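Local atomic coordinates of ParA (Salmonella enterica subsp. enterica serovar Newport str. SL317, PDB entry 3EZF), a protein that probably acts as a P-loop ATPase in the partition of plasmid or prophage DNA and, in its ADP-bound state, as a DNA-binding transcriptional regulator. Residues Y104-F115 with A245-T255. Sequence-based numbering, arbitrary orientation.
Sequences YRDIHKSPYVIF and ADDYDFIFIDT. With SO4 (sulfate ion), chain B.
Tyr112 to Phe115 and Phe250 to Ile253 pair as neighbouring parallel strands in the middle of the six-stranded sheet of a P-loop NTPase fold, strand 149-153 beside 250-254 and strand 272-277 beside 112-115. Four backbone hydrogen bonds join them: Tyr112 N to Asp249 O, the longest of the four, Ile251 N to Tyr112 O, Ile114 N to Ile251 O at 2.8 Å, and Ile253 N to Ile114 O. Packing is dense on both faces. On one, Ile114 lies alongside Phe252, with CD1 over the ring face, 4.0 Å from the centroid in a CH-pi contact, while CG2 approaches ring atom CE2. The same face carries Phe250, whose ring edge meets Tyr112 CB. On the other face Val113 CG1, set opposite the backbone N by chi1 of -176°, meets Ile253 CD1 at 3.4 Å, and Phe115 continues the row toward helix 261-267.

The end leading into the strands is looser. Loop 104-111 bows outward, with Lys109 exposed, and a sulfate, probably from the crystallisation liquor, accepts a 2.9 Å hydrogen bond from Lys109 N. A water lies between Asp249 OD1, 3.0 Å away, and Lys109 O. The Tyr104 ring packs against Phe250, CZ touching Phe250 CE2; the two rings lie obliquely, planes at 61°, and the Tyr104 hydroxyl hydrogen-bonds to Arg399 and Glu396 of helix 378-400. Asp249 OD1, buried and salt-bridged to Arg148, also lies at the edge of the Tyr104 ring, 3.5 Å from Tyr104 CD1.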
# COMPACT_ATOMS: atom_id res chain seq x y z
N TYR A 104 23.17 -17.55 -19.81
CA TYR A 104 22.58 -18.10 -18.61
C TYR A 104 21.65 -19.28 -18.91
O TYR A 104 21.53 -20.22 -18.12
CB TYR A 104 21.84 -17.01 -17.84
CG TYR A 104 21.41 -17.48 -16.48
CD1 TYR A 104 20.20 -18.16 -16.30
CD2 TYR A 104 22.22 -17.27 -15.36
CE1 TYR A 104 19.82 -18.63 -15.05
CE2 TYR A 104 21.85 -17.73 -14.11
CZ TYR A 104 20.64 -18.41 -13.96
OH TYR A 104 20.27 -18.89 -12.72
N ARG A 105 21.00 -19.23 -20.06
CA ARG A 105 20.09 -20.29 -20.46
C ARG A 105 20.83 -21.55 -20.94
O ARG A 105 20.22 -22.52 -21.37
CB ARG A 105 19.17 -19.79 -21.58
CG ARG A 105 19.85 -19.74 -22.91
CD ARG A 105 19.05 -18.98 -23.92
NE ARG A 105 19.03 -17.55 -23.65
CZ ARG A 105 18.57 -16.64 -24.50
NH1 ARG A 105 18.09 -17.04 -25.66
NH2 ARG A 105 18.58 -15.35 -24.19
N ASP A 106 22.16 -21.53 -20.89
CA ASP A 106 22.94 -22.69 -21.32
C ASP A 106 23.49 -23.47 -20.12
O ASP A 106 23.99 -24.59 -20.27
CB ASP A 106 24.10 -22.23 -22.22
CG ASP A 106 23.63 -21.67 -23.55
OD1 ASP A 106 23.98 -20.52 -23.88
OD2 ASP A 106 22.92 -22.39 -24.28
N ILE A 107 23.38 -22.88 -18.94
CA ILE A 107 23.88 -23.52 -17.73
C ILE A 107 22.75 -24.09 -16.91
O ILE A 107 22.84 -25.22 -16.42
CB ILE A 107 24.64 -22.50 -16.85
CG1 ILE A 107 26.00 -22.19 -17.46
CG2 ILE A 107 24.78 -23.04 -15.43
CD1 ILE A 107 25.92 -21.73 -18.87
N HIS A 108 21.69 -23.31 -16.77
CA HIS A 108 20.55 -23.71 -15.94
C HIS A 108 19.30 -24.19 -16.66
O HIS A 108 18.92 -23.63 -17.69
CB HIS A 108 20.18 -22.54 -15.04
CG HIS A 108 21.32 -22.01 -14.24
ND1 HIS A 108 21.76 -22.60 -13.07
CD2 HIS A 108 22.13 -20.95 -14.44
CE1 HIS A 108 22.77 -21.92 -12.58
NE2 HIS A 108 23.02 -20.91 -13.39
N LYS A 109 18.66 -25.23 -16.11
CA LYS A 109 17.41 -25.71 -16.69
C LYS A 109 16.47 -24.53 -16.52
O LYS A 109 16.79 -23.58 -15.79
CB LYS A 109 16.88 -26.95 -15.97
CG LYS A 109 17.50 -28.24 -16.47
CD LYS A 109 16.81 -29.45 -15.87
CE LYS A 109 17.52 -30.74 -16.26
NZ LYS A 109 16.89 -31.92 -15.61
N SER A 110 15.26 -24.58 -17.12
CA SER A 110 14.50 -23.34 -17.08
C SER A 110 13.34 -23.18 -16.08
O SER A 110 12.62 -24.10 -15.72
CB SER A 110 14.04 -23.01 -18.48
OG SER A 110 14.77 -21.92 -19.01
N PRO A 111 13.26 -21.88 -15.65
CA PRO A 111 12.37 -21.24 -14.62
C PRO A 111 12.82 -21.25 -13.15
O PRO A 111 12.44 -22.12 -12.39
CB PRO A 111 11.06 -21.97 -14.86
CG PRO A 111 11.01 -21.58 -16.27
CD PRO A 111 12.37 -20.92 -16.36
N TYR A 112 13.62 -20.31 -12.77
CA TYR A 112 14.00 -20.16 -11.39
C TYR A 112 12.96 -19.14 -10.87
O TYR A 112 13.04 -17.96 -11.21
CB TYR A 112 15.46 -19.70 -11.18
CG TYR A 112 15.87 -19.96 -9.78
CD1 TYR A 112 16.05 -18.92 -8.85
CD2 TYR A 112 16.04 -21.28 -9.33
CE1 TYR A 112 16.37 -19.21 -7.51
CE2 TYR A 112 16.32 -21.57 -7.99
CZ TYR A 112 16.49 -20.52 -7.09
OH TYR A 112 16.76 -20.81 -5.77
N VAL A 113 12.00 -19.58 -10.06
CA VAL A 113 10.95 -18.69 -9.57
C VAL A 113 11.26 -18.05 -8.22
O VAL A 113 11.44 -18.74 -7.21
CB VAL A 113 9.61 -19.43 -9.50
CG1 VAL A 113 8.51 -18.48 -9.07
CG2 VAL A 113 9.29 -20.00 -10.84
N ILE A 114 11.29 -16.72 -8.21
CA ILE A 114 11.60 -15.94 -7.02
C ILE A 114 10.40 -15.23 -6.41
O ILE A 114 9.86 -14.29 -6.99
CB ILE A 114 12.67 -14.91 -7.37
CG1 ILE A 114 13.96 -15.64 -7.78
CG2 ILE A 114 12.90 -13.97 -6.21
CD1 ILE A 114 14.60 -15.11 -9.05
N PHE A 115 9.98 -15.66 -5.23
CA PHE A 115 8.84 -15.05 -4.56
C PHE A 115 9.36 -13.86 -3.76
O PHE A 115 10.04 -14.06 -2.75
CB PHE A 115 8.18 -16.04 -3.61
CG PHE A 115 6.98 -15.49 -2.91
CD1 PHE A 115 5.70 -15.70 -3.43
CD2 PHE A 115 7.13 -14.70 -1.78
CE1 PHE A 115 4.58 -15.11 -2.82
CE2 PHE A 115 6.03 -14.11 -1.17
CZ PHE A 115 4.76 -14.31 -1.68
N ALA A 245 7.73 -21.72 -19.19
CA ALA A 245 8.97 -22.26 -18.66
C ALA A 245 10.17 -22.16 -19.60
O ALA A 245 11.24 -21.74 -19.18
CB ALA A 245 8.76 -23.71 -18.23
N ASP A 246 10.02 -22.53 -20.87
CA ASP A 246 11.16 -22.46 -21.79
C ASP A 246 11.29 -21.06 -22.37
O ASP A 246 11.47 -20.92 -23.57
CB ASP A 246 10.99 -23.47 -22.93
CG ASP A 246 10.93 -24.90 -22.44
OD1 ASP A 246 11.88 -25.32 -21.75
OD2 ASP A 246 9.94 -25.60 -22.74
N ASP A 247 11.21 -20.03 -21.55
CA ASP A 247 11.28 -18.67 -22.08
C ASP A 247 11.88 -17.64 -21.13
O ASP A 247 12.21 -16.51 -21.54
CB ASP A 247 9.88 -18.18 -22.47
CG ASP A 247 9.25 -19.02 -23.55
OD1 ASP A 247 9.72 -18.97 -24.70
OD2 ASP A 247 8.28 -19.75 -23.24
N TYR A 248 12.03 -18.02 -19.87
CA TYR A 248 12.58 -17.09 -18.91
C TYR A 248 13.56 -17.75 -17.96
O TYR A 248 13.31 -18.85 -17.46
CB TYR A 248 11.43 -16.46 -18.13
CG TYR A 248 10.60 -15.53 -18.98
CD1 TYR A 248 11.04 -14.24 -19.27
CD2 TYR A 248 9.38 -15.95 -19.51
CE1 TYR A 248 10.28 -13.38 -20.06
CE2 TYR A 248 8.62 -15.10 -20.30
CZ TYR A 248 9.07 -13.81 -20.57
OH TYR A 248 8.32 -12.93 -21.32
N ASP A 249 14.68 -17.07 -17.74
CA ASP A 249 15.72 -17.57 -16.85
C ASP A 249 15.27 -17.37 -15.42
O ASP A 249 15.45 -18.23 -14.57
CB ASP A 249 17.02 -16.82 -17.09
CG ASP A 249 17.56 -17.05 -18.49
OD1 ASP A 249 17.84 -18.22 -18.82
OD2 ASP A 249 17.71 -16.07 -19.25
N PHE A 250 14.65 -16.22 -15.18
CA PHE A 250 14.14 -15.84 -13.86
C PHE A 250 12.68 -15.42 -13.96
O PHE A 250 12.26 -14.82 -14.95
CB PHE A 250 14.95 -14.65 -13.30
CG PHE A 250 16.38 -14.98 -12.95
CD1 PHE A 250 17.35 -14.00 -13.02
CD2 PHE A 250 16.74 -16.26 -12.53
CE1 PHE A 250 18.66 -14.27 -12.68
CE2 PHE A 250 18.06 -16.54 -12.19
CZ PHE A 250 19.02 -15.55 -12.26
N ILE A 251 11.90 -15.73 -12.92
CA ILE A 251 10.50 -15.33 -12.88
C ILE A 251 10.18 -14.83 -11.47
O ILE A 251 10.18 -15.62 -10.52
CB ILE A 251 9.54 -16.51 -13.23
CG1 ILE A 251 9.68 -16.90 -14.70
CG2 ILE A 251 8.10 -16.13 -12.92
CD1 ILE A 251 8.71 -17.97 -15.13
N PHE A 252 9.94 -13.53 -11.32
CA PHE A 252 9.63 -12.97 -10.00
C PHE A 252 8.14 -12.90 -9.76
O PHE A 252 7.36 -12.79 -10.70
CB PHE A 252 10.20 -11.55 -9.85
CG PHE A 252 11.68 -11.51 -9.69
CD1 PHE A 252 12.52 -11.49 -10.80
CD2 PHE A 252 12.25 -11.51 -8.42
CE1 PHE A 252 13.90 -11.47 -10.65
CE2 PHE A 252 13.64 -11.50 -8.26
CZ PHE A 252 14.46 -11.48 -9.38
N ILE A 253 7.75 -12.96 -8.49
CA ILE A 253 6.34 -12.89 -8.14
C ILE A 253 6.09 -11.83 -7.08
O ILE A 253 6.72 -11.84 -6.02
CB ILE A 253 5.84 -14.24 -7.65
CG1 ILE A 253 5.88 -15.21 -8.82
CG2 ILE A 253 4.41 -14.13 -7.13
CD1 ILE A 253 5.76 -16.63 -8.42
N ASP A 254 5.15 -10.93 -7.39
CA ASP A 254 4.76 -9.81 -6.54
C ASP A 254 3.35 -9.91 -5.95
O ASP A 254 2.39 -10.07 -6.71
CB ASP A 254 4.81 -8.53 -7.36
CG ASP A 254 5.93 -7.63 -6.96
OD1 ASP A 254 6.98 -8.14 -6.51
OD2 ASP A 254 5.77 -6.41 -7.11
N THR A 255 3.23 -9.80 -4.63
CA THR A 255 1.92 -9.85 -3.96
C THR A 255 1.88 -9.06 -2.68
O THR A 255 2.89 -8.92 -2.00
CB THR A 255 1.49 -11.25 -3.56
OG1 THR A 255 1.85 -12.18 -4.58
CG2 THR A 255 -0.03 -11.27 -3.37
S SO4 B . 21.09 -26.20 -13.07
O1 SO4 B . 21.57 -27.49 -13.60
O2 SO4 B . 21.15 -26.23 -11.59
O3 SO4 B . 19.70 -25.98 -13.50
O4 SO4 B . 21.95 -25.12 -13.57
O HOH W 1 17.66 -20.67 -17.03